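Local coordinates for 3-oxoacyl-[acyl-carrier-protein] reductase (Sinorhizobium meliloti, PDB 3U9L) that probably reduces 3-oxoacyl groups carried on acyl carrier protein, using NADPH, as a member of the short-chain dehydrogenase/reductase family, at residues Tyr33-Asp38 against Leu64-Gln69; Val72-Ala77 against Gln123-Ala128; Val90-Ala95 against Leu140-Ser145; Ile117-Thr122 against Lys164-Ala169. All blocks are in the same frame, centred on the assembly; numbering follows the deposited sequence.

Interaction 1. Residues Tyr33-Asp38 against Leu64-Gln69; sequences YASMRD and LELDVQ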
loop_
_atom_site.group_PDB
_atom_site.type_symbol
_atom_site.label_atom_id
_atom_site.label_comp_id
_atom_site.label_asym_id
_atom_site.label_seq_id
_atom_site.Cartn_x
_atom_site.Cartn_y
_atom_site.Cartn_z
ATOM N N TYR A 33 -4.202 -19.046 -20.611
ATOM C CA TYR A 33 -5.026 -19.593 -19.547
ATOM C C TYR A 33 -5.767 -18.510 -18.831
ATOM O O TYR A 33 -5.163 -17.724 -18.091
ATOM C CB TYR A 33 -4.169 -20.369 -18.576
ATOM C CG TYR A 33 -3.723 -21.669 -19.162
ATOM C CD1 TYR A 33 -2.452 -21.795 -19.736
ATOM C CD2 TYR A 33 -4.559 -22.769 -19.150
ATOM C CE1 TYR A 33 -2.038 -22.950 -20.260
ATOM C CE2 TYR A 33 -4.132 -23.955 -19.657
ATOM C CZ TYR A 33 -2.890 -24.046 -20.219
ATOM O OH TYR A 33 -2.465 -25.230 -20.762
ATOM N N ALA A 34 -7.071 -18.435 -19.053
ATOM C CA ALA A 34 -7.851 -17.414 -18.396
ATOM C C ALA A 34 -8.446 -18.025 -17.127
ATOM O O ALA A 34 -9.456 -18.744 -17.185
ATOM C CB ALA A 34 -8.954 -16.879 -19.335
ATOM N N SER A 35 -7.865 -17.718 -15.970
ATOM C CA SER A 35 -8.255 -18.395 -14.750
ATOM C C SER A 35 -9.220 -17.568 -13.899
ATOM O O SER A 35 -9.277 -16.333 -14.012
ATOM C CB SER A 35 -7.014 -18.763 -13.914
ATOM O OG SER A 35 -6.619 -17.629 -13.166
HETATM N N MSE A 36 -9.979 -18.256 -13.049
HETATM C CA MSE A 36 -10.987 -17.605 -12.182
HETATM C C MSE A 36 -11.511 -18.592 -11.132
HETATM O O MSE A 36 -11.314 -19.779 -11.257
HETATM C CB MSE A 36 -12.160 -17.086 -13.029
HETATM C CG MSE A 36 -13.020 -18.201 -13.640
HETATM SE SE MSE A 36 -13.988 -17.624 -15.306
HETATM C CE MSE A 36 -12.443 -17.470 -16.538
ATOM N N ARG A 37 -12.171 -18.082 -10.102
ATOM C CA ARG A 37 -12.712 -18.888 -9.012
ATOM C C ARG A 37 -14.069 -19.518 -9.398
ATOM O O ARG A 37 -14.806 -18.996 -10.220
ATOM C CB ARG A 37 -12.936 -17.996 -7.784
ATOM C CG ARG A 37 -12.280 -16.574 -7.898
ATOM C CD ARG A 37 -13.038 -15.528 -8.840
ATOM N NE ARG A 37 -12.354 -15.061 -10.089
ATOM C CZ ARG A 37 -12.771 -13.976 -10.735
ATOM N NH1 ARG A 37 -12.234 -13.573 -11.867
ATOM N NH2 ARG A 37 -13.785 -13.296 -10.226
ATOM N N ASP A 38 -14.374 -20.650 -8.791
ATOM C CA ASP A 38 -15.703 -21.219 -8.852
ATOM C C ASP A 38 -16.280 -21.340 -10.261
ATOM O O ASP A 38 -17.342 -20.797 -10.529
ATOM C CB ASP A 38 -16.649 -20.351 -8.026
ATOM C CG ASP A 38 -17.956 -21.075 -7.691
ATOM O OD1 ASP A 38 -18.082 -22.292 -7.999
ATOM O OD2 ASP A 38 -18.842 -20.420 -7.119
ATOM N N LEU A 64 -9.604 -21.976 -16.569
ATOM C CA LEU A 64 -8.938 -22.775 -15.582
ATOM C C LEU A 64 -9.466 -22.298 -14.256
ATOM O O LEU A 64 -9.551 -21.119 -14.036
ATOM C CB LEU A 64 -7.402 -22.522 -15.703
ATOM C CG LEU A 64 -6.449 -22.978 -14.616
ATOM C CD1 LEU A 64 -6.513 -24.508 -14.472
ATOM C CD2 LEU A 64 -5.017 -22.535 -14.960
ATOM N N GLU A 65 -9.817 -23.213 -13.370
ATOM C CA GLU A 65 -10.241 -22.832 -12.048
ATOM C C GLU A 65 -9.027 -22.447 -11.176
ATOM O O GLU A 65 -8.097 -23.257 -10.971
ATOM C CB GLU A 65 -10.971 -24.017 -11.422
ATOM C CG GLU A 65 -10.944 -24.051 -9.936
ATOM C CD GLU A 65 -12.183 -23.477 -9.329
ATOM O OE1 GLU A 65 -13.256 -23.532 -9.987
ATOM O OE2 GLU A 65 -12.109 -22.962 -8.190
ATOM N N LEU A 66 -9.053 -21.237 -10.633
ATOM C CA LEU A 66 -7.940 -20.777 -9.793
ATOM C C LEU A 66 -8.479 -19.734 -8.837
ATOM O O LEU A 66 -8.830 -18.609 -9.224
ATOM C CB LEU A 66 -6.782 -20.248 -10.658
ATOM C CG LEU A 66 -5.427 -19.901 -10.011
ATOM C CD1 LEU A 66 -4.317 -19.611 -11.048
ATOM C CD2 LEU A 66 -5.625 -18.723 -9.097
ATOM N N ASP A 67 -8.605 -20.140 -7.590
ATOM C CA ASP A 67 -9.116 -19.278 -6.551
ATOM C C ASP A 67 -7.905 -18.657 -5.850
ATOM O O ASP A 67 -7.233 -19.344 -5.101
ATOM C CB ASP A 67 -9.851 -20.141 -5.551
ATOM C CG ASP A 67 -10.398 -19.351 -4.392
ATOM O OD1 ASP A 67 -10.167 -18.115 -4.287
ATOM O OD2 ASP A 67 -11.126 -19.962 -3.588
ATOM N N VAL A 68 -7.655 -17.363 -6.039
ATOM C CA VAL A 68 -6.392 -16.801 -5.569
ATOM C C VAL A 68 -6.383 -16.666 -4.068
ATOM O O VAL A 68 -5.365 -16.304 -3.491
ATOM C CB VAL A 68 -6.126 -15.417 -6.145
ATOM C CG1 VAL A 68 -5.857 -15.508 -7.636
ATOM C CG2 VAL A 68 -7.344 -14.462 -5.820
ATOM N N GLN A 69 -7.519 -16.916 -3.424
ATOM C CA GLN A 69 -7.574 -16.833 -1.970
ATOM C C GLN A 69 -7.213 -18.204 -1.359
ATOM O O GLN A 69 -7.105 -18.333 -0.141
ATOM C CB GLN A 69 -8.940 -16.311 -1.487
ATOM C CG GLN A 69 -9.093 -14.805 -1.622
ATOM C CD GLN A 69 -10.489 -14.256 -1.272
ATOM O OE1 GLN A 69 -10.661 -13.557 -0.258
ATOM N NE2 GLN A 69 -11.478 -14.533 -2.117
HETATM O O HOH W 1 -7.659 -16.550 -11.028
#

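Interaction 2. Residues Val72-Ala77 against Gln123-Ala128; sequences VSVDRA and QRVNRA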
loop_
_atom_site.group_PDB
_atom_site.type_symbol
_atom_site.label_atom_id
_atom_site.label_comp_id
_atom_site.label_asym_id
_atom_site.label_seq_id
_atom_site.Cartn_x
_atom_site.Cartn_y
_atom_site.Cartn_z
ATOM N N VAL A 72 -3.975 -23.868 -1.970
ATOM C CA VAL A 72 -4.220 -25.187 -2.569
ATOM C C VAL A 72 -4.807 -25.073 -3.970
ATOM O O VAL A 72 -4.319 -25.712 -4.903
ATOM C CB VAL A 72 -5.125 -26.052 -1.668
ATOM C CG1 VAL A 72 -5.728 -27.227 -2.476
ATOM C CG2 VAL A 72 -4.290 -26.569 -0.496
ATOM N N SER A 73 -5.821 -24.228 -4.139
ATOM C CA SER A 73 -6.321 -23.936 -5.474
ATOM C C SER A 73 -5.239 -23.422 -6.447
ATOM O O SER A 73 -5.101 -23.895 -7.578
ATOM C CB SER A 73 -7.458 -22.930 -5.417
ATOM O OG SER A 73 -7.977 -22.766 -6.725
ATOM N N VAL A 74 -4.500 -22.418 -6.001
ATOM C CA VAL A 74 -3.435 -21.833 -6.809
ATOM C C VAL A 74 -2.436 -22.904 -7.224
ATOM O O VAL A 74 -2.064 -23.004 -8.397
ATOM C CB VAL A 74 -2.737 -20.661 -6.037
ATOM C CG1 VAL A 74 -1.471 -20.218 -6.764
ATOM C CG2 VAL A 74 -3.684 -19.515 -5.886
ATOM N N ASP A 75 -1.974 -23.705 -6.267
ATOM C CA ASP A 75 -0.926 -24.709 -6.539
ATOM C C ASP A 75 -1.391 -25.696 -7.595
ATOM O O ASP A 75 -0.691 -25.998 -8.536
ATOM C CB ASP A 75 -0.572 -25.511 -5.287
ATOM C CG ASP A 75 0.320 -24.738 -4.297
ATOM O OD1 ASP A 75 0.847 -23.670 -4.644
ATOM O OD2 ASP A 75 0.477 -25.204 -3.148
ATOM N N ARG A 76 -2.611 -26.177 -7.427
ATOM C CA ARG A 76 -3.193 -27.125 -8.346
ATOM C C ARG A 76 -3.193 -26.582 -9.750
ATOM O O ARG A 76 -2.840 -27.284 -10.688
ATOM C CB ARG A 76 -4.632 -27.435 -7.903
ATOM C CG ARG A 76 -5.277 -28.573 -8.704
ATOM C CD ARG A 76 -6.753 -28.809 -8.293
ATOM N NE ARG A 76 -7.397 -29.816 -9.149
ATOM C CZ ARG A 76 -7.959 -29.555 -10.333
ATOM N NH1 ARG A 76 -7.963 -28.304 -10.818
ATOM N NH2 ARG A 76 -8.511 -30.543 -11.036
ATOM N N ALA A 77 -3.644 -25.335 -9.902
ATOM C CA ALA A 77 -3.793 -24.742 -11.235
ATOM C C ALA A 77 -2.432 -24.542 -11.891
ATOM O O ALA A 77 -2.309 -24.659 -13.095
ATOM C CB ALA A 77 -4.488 -23.421 -11.117
ATOM N N GLN A 123 0.795 -12.879 -4.091
ATOM C CA GLN A 123 1.856 -13.577 -3.421
ATOM C C GLN A 123 1.660 -15.113 -3.507
ATOM O O GLN A 123 2.631 -15.871 -3.720
ATOM C CB GLN A 123 1.972 -13.081 -1.972
ATOM C CG GLN A 123 3.233 -13.576 -1.169
ATOM C CD GLN A 123 4.566 -13.135 -1.759
ATOM O OE1 GLN A 123 4.623 -12.264 -2.647
ATOM N NE2 GLN A 123 5.665 -13.776 -1.285
ATOM N N ARG A 124 0.438 -15.580 -3.315
ATOM C CA ARG A 124 0.139 -17.002 -3.512
ATOM C C ARG A 124 0.509 -17.430 -4.915
ATOM O O ARG A 124 1.163 -18.434 -5.116
ATOM C CB ARG A 124 -1.367 -17.290 -3.260
ATOM C CG ARG A 124 -1.710 -17.218 -1.807
ATOM C CD ARG A 124 -3.162 -17.582 -1.515
ATOM N NE ARG A 124 -3.409 -17.161 -0.157
ATOM C CZ ARG A 124 -4.070 -16.057 0.186
ATOM N NH1 ARG A 124 -4.658 -15.296 -0.734
ATOM N NH2 ARG A 124 -4.162 -15.745 1.455
ATOM N N VAL A 125 0.065 -16.669 -5.891
ATOM C CA VAL A 125 0.351 -16.987 -7.273
ATOM C C VAL A 125 1.853 -16.918 -7.563
ATOM O O VAL A 125 2.431 -17.829 -8.202
ATOM C CB VAL A 125 -0.463 -16.082 -8.258
ATOM C CG1 VAL A 125 -0.016 -16.357 -9.747
ATOM C CG2 VAL A 125 -1.938 -16.370 -8.094
ATOM N N ASN A 126 2.512 -15.852 -7.105
ATOM C CA ASN A 126 3.948 -15.765 -7.327
ATOM C C ASN A 126 4.751 -16.917 -6.681
ATOM O O ASN A 126 5.671 -17.480 -7.286
ATOM C CB ASN A 126 4.481 -14.404 -6.835
ATOM C CG ASN A 126 4.236 -13.318 -7.841
ATOM O OD1 ASN A 126 4.221 -13.575 -9.019
ATOM N ND2 ASN A 126 4.016 -12.103 -7.383
ATOM N N ARG A 127 4.412 -17.238 -5.434
ATOM C CA ARG A 127 5.132 -18.281 -4.749
ATOM C C ARG A 127 4.974 -19.635 -5.474
ATOM O O ARG A 127 5.898 -20.479 -5.457
ATOM C CB ARG A 127 4.716 -18.363 -3.285
ATOM C CG ARG A 127 5.490 -17.316 -2.427
ATOM C CD ARG A 127 4.992 -17.296 -0.939
ATOM N NE ARG A 127 5.052 -18.617 -0.288
ATOM C CZ ARG A 127 6.160 -19.191 0.171
ATOM N NH1 ARG A 127 6.082 -20.404 0.718
ATOM N NH2 ARG A 127 7.344 -18.577 0.086
ATOM N N ALA A 128 3.831 -19.830 -6.131
ATOM C CA ALA A 128 3.595 -21.047 -6.938
ATOM C C ALA A 128 4.310 -21.035 -8.291
ATOM O O ALA A 128 4.910 -22.037 -8.708
ATOM C CB ALA A 128 2.034 -21.264 -7.142
#

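Interaction 3. Residues Val90-Ala95 against Leu140-Ser145; sequences VLIHNA and LLIWIS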
loop_
_atom_site.group_PDB
_atom_site.type_symbol
_atom_site.label_atom_id
_atom_site.label_comp_id
_atom_site.label_asym_id
_atom_site.label_seq_id
_atom_site.Cartn_x
_atom_site.Cartn_y
_atom_site.Cartn_z
ATOM N N VAL A 90 4.424 -15.768 -19.485
ATOM C CA VAL A 90 3.863 -14.484 -19.070
ATOM C C VAL A 90 2.841 -14.753 -17.947
ATOM O O VAL A 90 1.900 -15.577 -18.103
ATOM C CB VAL A 90 3.144 -13.744 -20.251
ATOM C CG1 VAL A 90 2.622 -12.381 -19.828
ATOM C CG2 VAL A 90 4.046 -13.633 -21.459
ATOM N N LEU A 91 3.018 -14.057 -16.838
ATOM C CA LEU A 91 2.149 -14.168 -15.686
ATOM C C LEU A 91 1.486 -12.790 -15.512
ATOM O O LEU A 91 2.187 -11.759 -15.357
ATOM C CB LEU A 91 2.976 -14.565 -14.465
ATOM C CG LEU A 91 2.272 -14.620 -13.111
ATOM C CD1 LEU A 91 1.114 -15.638 -13.241
ATOM C CD2 LEU A 91 3.228 -15.007 -11.965
ATOM N N ILE A 92 0.155 -12.764 -15.616
ATOM C CA ILE A 92 -0.592 -11.512 -15.534
ATOM C C ILE A 92 -1.409 -11.442 -14.247
ATOM O O ILE A 92 -2.423 -12.140 -14.082
ATOM C CB ILE A 92 -1.448 -11.207 -16.821
ATOM C CG1 ILE A 92 -0.642 -11.443 -18.117
ATOM C CG2 ILE A 92 -2.015 -9.777 -16.761
ATOM C CD1 ILE A 92 -1.457 -11.118 -19.448
ATOM N N HIS A 93 -0.922 -10.623 -13.315
ATOM C CA HIS A 93 -1.604 -10.424 -12.057
ATOM C C HIS A 93 -2.739 -9.404 -12.237
ATOM O O HIS A 93 -2.503 -8.193 -12.363
ATOM C CB HIS A 93 -0.645 -9.923 -10.979
ATOM C CG HIS A 93 0.328 -10.957 -10.519
ATOM N ND1 HIS A 93 -0.031 -11.995 -9.706
ATOM C CD2 HIS A 93 1.660 -11.096 -10.766
ATOM C CE1 HIS A 93 1.038 -12.732 -9.424
ATOM N NE2 HIS A 93 2.064 -12.217 -10.070
ATOM N N ASN A 94 -3.968 -9.878 -12.186
ATOM C CA ASN A 94 -5.110 -9.010 -12.443
ATOM C C ASN A 94 -6.188 -9.205 -11.398
ATOM O O ASN A 94 -6.910 -8.275 -11.091
ATOM C CB ASN A 94 -5.662 -9.261 -13.853
ATOM C CG ASN A 94 -7.002 -8.538 -14.104
ATOM O OD1 ASN A 94 -7.044 -7.326 -14.266
ATOM N ND2 ASN A 94 -8.071 -9.290 -14.159
ATOM N N ALA A 95 -6.349 -10.395 -10.828
ATOM C CA ALA A 95 -7.380 -10.487 -9.758
ATOM C C ALA A 95 -7.485 -9.202 -8.871
ATOM O O ALA A 95 -6.469 -8.690 -8.380
ATOM C CB ALA A 95 -7.167 -11.808 -8.878
ATOM N N LEU A 140 7.940 -13.068 -18.054
ATOM C CA LEU A 140 7.475 -11.682 -17.924
ATOM C C LEU A 140 6.357 -11.678 -16.963
ATOM O O LEU A 140 5.416 -12.485 -17.125
ATOM C CB LEU A 140 6.973 -11.149 -19.253
ATOM C CG LEU A 140 6.244 -9.783 -19.353
ATOM C CD1 LEU A 140 7.182 -8.575 -19.037
ATOM C CD2 LEU A 140 5.667 -9.643 -20.762
ATOM N N LEU A 141 6.470 -10.820 -15.932
ATOM C CA LEU A 141 5.372 -10.528 -15.028
ATOM C C LEU A 141 4.744 -9.236 -15.474
ATOM O O LEU A 141 5.441 -8.207 -15.689
ATOM C CB LEU A 141 5.866 -10.337 -13.571
ATOM C CG LEU A 141 5.813 -11.537 -12.651
ATOM C CD1 LEU A 141 6.609 -12.661 -13.409
ATOM C CD2 LEU A 141 6.464 -11.208 -11.350
ATOM N N ILE A 142 3.426 -9.262 -15.593
ATOM C CA ILE A 142 2.689 -8.039 -15.860
ATOM C C ILE A 142 1.736 -7.847 -14.701
ATOM O O ILE A 142 0.967 -8.754 -14.343
ATOM C CB ILE A 142 1.890 -8.153 -17.227
ATOM C CG1 ILE A 142 2.837 -8.428 -18.401
ATOM C CG2 ILE A 142 1.040 -6.932 -17.492
ATOM C CD1 ILE A 142 2.139 -8.495 -19.753
ATOM N N TRP A 143 1.739 -6.657 -14.115
ATOM C CA TRP A 143 0.834 -6.393 -13.005
ATOM C C TRP A 143 -0.163 -5.359 -13.490
ATOM O O TRP A 143 0.219 -4.394 -14.167
ATOM C CB TRP A 143 1.647 -5.804 -11.838
ATOM C CG TRP A 143 2.766 -6.690 -11.301
ATOM C CD1 TRP A 143 3.989 -6.964 -11.912
ATOM C CD2 TRP A 143 2.784 -7.374 -10.046
ATOM N NE1 TRP A 143 4.769 -7.786 -11.079
ATOM C CE2 TRP A 143 4.058 -8.035 -9.934
ATOM C CE3 TRP A 143 1.867 -7.484 -8.988
ATOM C CZ2 TRP A 143 4.394 -8.800 -8.816
ATOM C CZ3 TRP A 143 2.226 -8.198 -7.876
ATOM C CH2 TRP A 143 3.460 -8.866 -7.802
ATOM N N ILE A 144 -1.433 -5.530 -13.163
ATOM C CA ILE A 144 -2.423 -4.474 -13.455
ATOM C C ILE A 144 -2.520 -3.673 -12.215
ATOM O O ILE A 144 -3.027 -4.134 -11.178
ATOM C CB ILE A 144 -3.825 -5.017 -13.815
ATOM C CG1 ILE A 144 -3.730 -6.119 -14.851
ATOM C CG2 ILE A 144 -4.799 -3.840 -14.209
ATOM C CD1 ILE A 144 -2.990 -5.725 -16.073
ATOM N N SER A 145 -2.003 -2.463 -12.284
ATOM C CA SER A 145 -1.905 -1.649 -11.124
ATOM C C SER A 145 -3.112 -0.705 -11.236
ATOM O O SER A 145 -4.162 -1.120 -11.740
ATOM C CB SER A 145 -0.600 -0.871 -11.180
ATOM O OG SER A 145 -0.386 -0.125 -10.018
#

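Interaction 4. Residues Ile117-Thr122 against Lys164-Ala169; sequences INVLST and KAAMDA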
loop_
_atom_site.group_PDB
_atom_site.type_symbol
_atom_site.label_atom_id
_atom_site.label_comp_id
_atom_site.label_asym_id
_atom_site.label_seq_id
_atom_site.Cartn_x
_atom_site.Cartn_y
_atom_site.Cartn_z
ATOM N N ILE A 117 -7.506 -10.095 -1.101
ATOM C CA ILE A 117 -7.915 -10.148 -2.525
ATOM C C ILE A 117 -6.965 -9.452 -3.516
ATOM O O ILE A 117 -6.722 -9.932 -4.637
ATOM C CB ILE A 117 -9.332 -9.546 -2.741
ATOM C CG1 ILE A 117 -10.375 -10.300 -1.907
ATOM C CG2 ILE A 117 -9.723 -9.645 -4.237
ATOM C CD1 ILE A 117 -11.848 -9.693 -1.994
ATOM N N ASN A 118 -6.452 -8.301 -3.134
ATOM C CA ASN A 118 -5.719 -7.495 -4.106
ATOM C C ASN A 118 -4.193 -7.679 -4.017
ATOM O O ASN A 118 -3.479 -7.416 -4.984
ATOM C CB ASN A 118 -6.070 -6.028 -3.919
ATOM C CG ASN A 118 -7.485 -5.682 -4.459
ATOM O OD1 ASN A 118 -7.678 -5.558 -5.654
ATOM N ND2 ASN A 118 -8.446 -5.480 -3.548
ATOM N N VAL A 119 -3.710 -8.165 -2.876
ATOM C CA VAL A 119 -2.268 -8.342 -2.680
ATOM C C VAL A 119 -1.819 -9.777 -2.346
ATOM O O VAL A 119 -0.942 -10.343 -3.005
ATOM C CB VAL A 119 -1.735 -7.352 -1.566
ATOM C CG1 VAL A 119 -0.243 -7.596 -1.321
ATOM C CG2 VAL A 119 -1.936 -5.881 -2.000
ATOM N N LEU A 120 -2.392 -10.364 -1.306
ATOM C CA LEU A 120 -1.994 -11.699 -0.884
ATOM C C LEU A 120 -2.259 -12.676 -2.020
ATOM O O LEU A 120 -1.544 -13.649 -2.208
ATOM C CB LEU A 120 -2.778 -12.111 0.361
ATOM C CG LEU A 120 -2.521 -11.305 1.644
ATOM C CD1 LEU A 120 -3.110 -12.080 2.849
ATOM C CD2 LEU A 120 -1.050 -11.008 1.845
ATOM N N SER A 121 -3.297 -12.396 -2.803
ATOM C CA SER A 121 -3.554 -13.145 -4.005
ATOM C C SER A 121 -2.314 -13.269 -4.893
ATOM O O SER A 121 -1.990 -14.367 -5.352
ATOM C CB SER A 121 -4.677 -12.451 -4.793
ATOM O OG SER A 121 -4.309 -11.121 -5.124
ATOM N N THR A 122 -1.660 -12.140 -5.184
ATOM C CA THR A 122 -0.468 -12.150 -6.042
ATOM C C THR A 122 0.688 -12.931 -5.401
ATOM O O THR A 122 1.491 -13.532 -6.078
ATOM C CB THR A 122 -0.002 -10.707 -6.368
ATOM O OG1 THR A 122 0.583 -10.092 -5.186
ATOM C CG2 THR A 122 -1.280 -9.869 -6.910
ATOM N N LYS A 164 -4.211 -1.421 -3.459
ATOM C CA LYS A 164 -3.581 -1.245 -4.772
ATOM C C LYS A 164 -2.224 -0.554 -4.643
ATOM O O LYS A 164 -1.336 -0.830 -5.438
ATOM C CB LYS A 164 -4.438 -0.383 -5.714
ATOM C CG LYS A 164 -5.785 -0.993 -6.066
ATOM C CD LYS A 164 -5.631 -2.391 -6.629
ATOM C CE LYS A 164 -4.907 -2.375 -7.943
ATOM N NZ LYS A 164 -4.905 -3.741 -8.661
ATOM N N ALA A 165 -2.112 0.401 -3.718
ATOM C CA ALA A 165 -0.867 1.091 -3.475
ATOM C C ALA A 165 0.216 0.103 -2.995
ATOM O O ALA A 165 1.395 0.185 -3.395
ATOM C CB ALA A 165 -1.077 2.178 -2.410
ATOM N N ALA A 166 -0.185 -0.826 -2.139
ATOM C CA ALA A 166 0.746 -1.858 -1.634
ATOM C C ALA A 166 1.093 -2.742 -2.806
ATOM O O ALA A 166 2.257 -3.113 -2.962
ATOM C CB ALA A 166 0.105 -2.679 -0.527
HETATM N N MSE A 167 0.105 -3.088 -3.642
HETATM C CA MSE A 167 0.392 -3.998 -4.757
HETATM C C MSE A 167 1.420 -3.424 -5.754
HETATM O O MSE A 167 2.308 -4.129 -6.254
HETATM C CB MSE A 167 -0.880 -4.405 -5.537
HETATM C CG MSE A 167 -0.610 -5.576 -6.515
HETATM SE SE MSE A 167 -1.518 -5.221 -8.289
HETATM C CE MSE A 167 -0.163 -3.947 -8.988
ATOM N N ASP A 168 1.278 -2.138 -6.055
ATOM C CA ASP A 168 2.268 -1.524 -6.914
ATOM C C ASP A 168 3.687 -1.522 -6.279
ATOM O O ASP A 168 4.648 -1.748 -6.981
ATOM C CB ASP A 168 1.841 -0.113 -7.299
ATOM C CG ASP A 168 2.598 0.407 -8.501
ATOM O OD1 ASP A 168 3.697 0.908 -8.278
ATOM O OD2 ASP A 168 2.092 0.343 -9.653
ATOM N N ALA A 169 3.793 -1.224 -4.972
ATOM C CA ALA A 169 5.058 -1.213 -4.244
ATOM C C ALA A 169 5.716 -2.590 -4.333
ATOM O O ALA A 169 6.907 -2.701 -4.515
ATOM C CB ALA A 169 4.842 -0.810 -2.782
HETATM O O HOH W 2 -4.899 -6.313 -7.081
#

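Interaction 1. Residues Tyr33-Asp38 against Leu64-Gln69
Ser35 and Leu64 sit side by side on parallel strands, and three backbone bonds stitch Ala34 and Met36 to Leu64 and Leu66: Leu64 N to Ala34 O at 3.3 Å, Met36 N to Leu64 O at 3.1 Å, and Leu66 N to Met36 O at 2.8 Å, the last nearly straight at its hydrogen (171°). Ser35 suits its buried place because it is small: its CB comes within 3.6 Å of Leu66 CB. A chi1 of 82° tucks OG in between its own backbone N and C; there it bonds to Ile10 O of the neighbouring strand and also to a water at 2.6 Å, which donates in turn to Leu66 O. Leu64 covers the same face, its CD2 lying 4.2 Å from Tyr33 CD2, with helix 71-85 packed on both residues; the Tyr33 hydroxyl bonds to Asp85. At the strand ends the chemistry turns polar. The Glu65 chain bends at chi2 (97°) and brings its carboxylate back to the other segment, where OE2 accepts a weak bond from Asp38 N at 3.3 Å while OE1 takes Ile39 N. With an alanine here, the amides of Asp38 and Ile39 would probably lose their shared carboxylate, and the turn after the strand could move more freely. Asp67 OD1 accepts from Gln69 N, closing an Asx turn that leads toward the next helix. Strand, helix 44-57 and strand make a beta-alpha-beta crossover at one edge of the Rossmann fold, whose strand ends in this family usually flank the adenosine part of the cofactor.

Interaction 2. Residues Val72-Ala77 against Gln123-Ala128
Val74 carries most of the contact between the helices, pressing its CG1 methyl onto the backbone of Arg124 and Val125 and onto Ala128. CG1 stands anti to the backbone N (chi1 170°) and reaches Arg124 O at 3.6 Å, Val125 CA at 3.7 Å and Ala128 CB at 3.7 Å. Its second methyl, CG2, lies 4.1 Å from Arg124 CB, where the two side chains cross at about a right angle. A compact branched residue facing an alanine suits axes only 9.2 Å apart and inclined at 38°. Val74 also touches Leu66, just past strand 61-65, and Val125 touches Leu91 of strand 90-93.

The outer side is looser and polar. Asp75 meets the other helix through a single approach, OD1 to Ala128 CB at 3.7 Å, and that oxygen is bonded to Gln71. Arg124 runs extended away from Val74, forming a salt bridge with Asp116 and a hydrogen bond to Val68 O. Arg127, which takes no part in the contact with helix 71-85, forms a salt bridge with Asp208 of the second subunit.

Residues 72-77 and 123-128 therefore meet by van der Waals contact, their fit depending on shape, while the polar tie between the helices comes from Gln71, just before the segment, whose NE2 bonds to Arg124 O.

Interaction 3. Residues Val90-Ala95 against Leu140-Ser145
His93 and Trp143 lie side by side on one face of two parallel strands and stack face to face, the centroids of the imidazole and the six-membered ring 4.4 Å apart and the planes 28° from parallel. The His93 CD2 atom sits 3.8 Å above the centre of that ring. Both side chains leave the strand in the same sense, CG anti to the carbonyl carbon (chi1 -71° for His93, -60° for Trp143), which aligns the rings. Beneath them run four short backbone bonds: Leu91 N to Leu140 O (2.9 Å), Ile142 N to Leu91 O (2.8 Å), His93 N to Ile142 O (2.8 Å) and Ile144 N to His93 O (3.0 Å). The opposite face is aliphatic, with Val90 CG1 3.9 Å from Ile142 CD1, beta-branched residues suiting extended chain.

These are central strands of the parallel Rossmann sheet, and the sequence His-Asn-Ala at the end of the first corresponds to the Asn-Asn-Ala-Gly motif of short-chain dehydrogenases, histidine replacing the first asparagine. As in relatives, a threonine supports this turn: Thr11 OG1 bonds to Asn94 N and Ala95 N. Asn94 OD1 rests 3.6 Å from Ile144 CG1.

Further out, Asn126 OD1 on helix 108-136 bonds to His93 NE2, fixing the imidazole's rotation. Replacing Trp143 by an alanine removes the stacking partner of His93 and is likely to leave a gap beneath helix 158-179, whose Ala171 presses on the indole.

Interaction 4. Residues Ile117-Thr122 against Lys164-Ala169
Met167, modelled as selenomethionine, reaches from helix 158-179 toward Val119 and then turns down to the sheet. Its CB touches Val119 CG2 at 4.0 Å. The next atom, CG, placed anti to the backbone N (chi1 -168°), comes within 3.7 Å of Asn118 O and lies 4.4 Å from Thr122 CG2. Bends at chi2 and chi3 then carry the chain away from helix 108-136, bringing SE against Ile144 O and CE to Trp143 and Ser145. A long, flexible apolar chain fits this corner between two helices and a strand end.

Beside it, a water spans the helices, donating to Asn118 O at 2.8 Å and accepting from Lys164 NZ at 3.0 Å. The helix widens into a pi-type turn at 117-120, which probably helps leave the Asn118 carbonyl available to the water. This Asn-water-Lys arrangement, with Tyr160 four residues before Lys164, is consistent with the Asn-Ser-Tyr-Lys active site and proton relay of the short-chain dehydrogenases.

The Asn118 amide is held by its ND2 bonds to His97 O and Leu114 O, while OD1 stands 3.9 Å from Lys164 CD, the two side chains crossing at about a right angle. Val119 CG2 also meets Ala166 CB at 4.1 Å; Ala166 packs on Ala162 of the second subunit as well, the short alanine side chains probably allowing the close approach.

Overall arrangement
Interaction 3 is the core of the set, a sheet contact with its centre about 6 Å from the centre of the chain, built of regular backbone bonds and a ring stack. Interaction 1 belongs to the same sheet but lies at its edge, where a side-chain carboxylate and a water join the backbone bonding. Interactions 2 and 4 both use helix 108-136 and both reach the second subunit. The former is partly buried apolar packing with charged margins; the latter is buried and includes a water bridge at the probable active site. Asn126 ties interaction 2 to 3, Lys164 and Asp168 tie 4 to 3, and Ser73 and Arg124 tie 2 to 1.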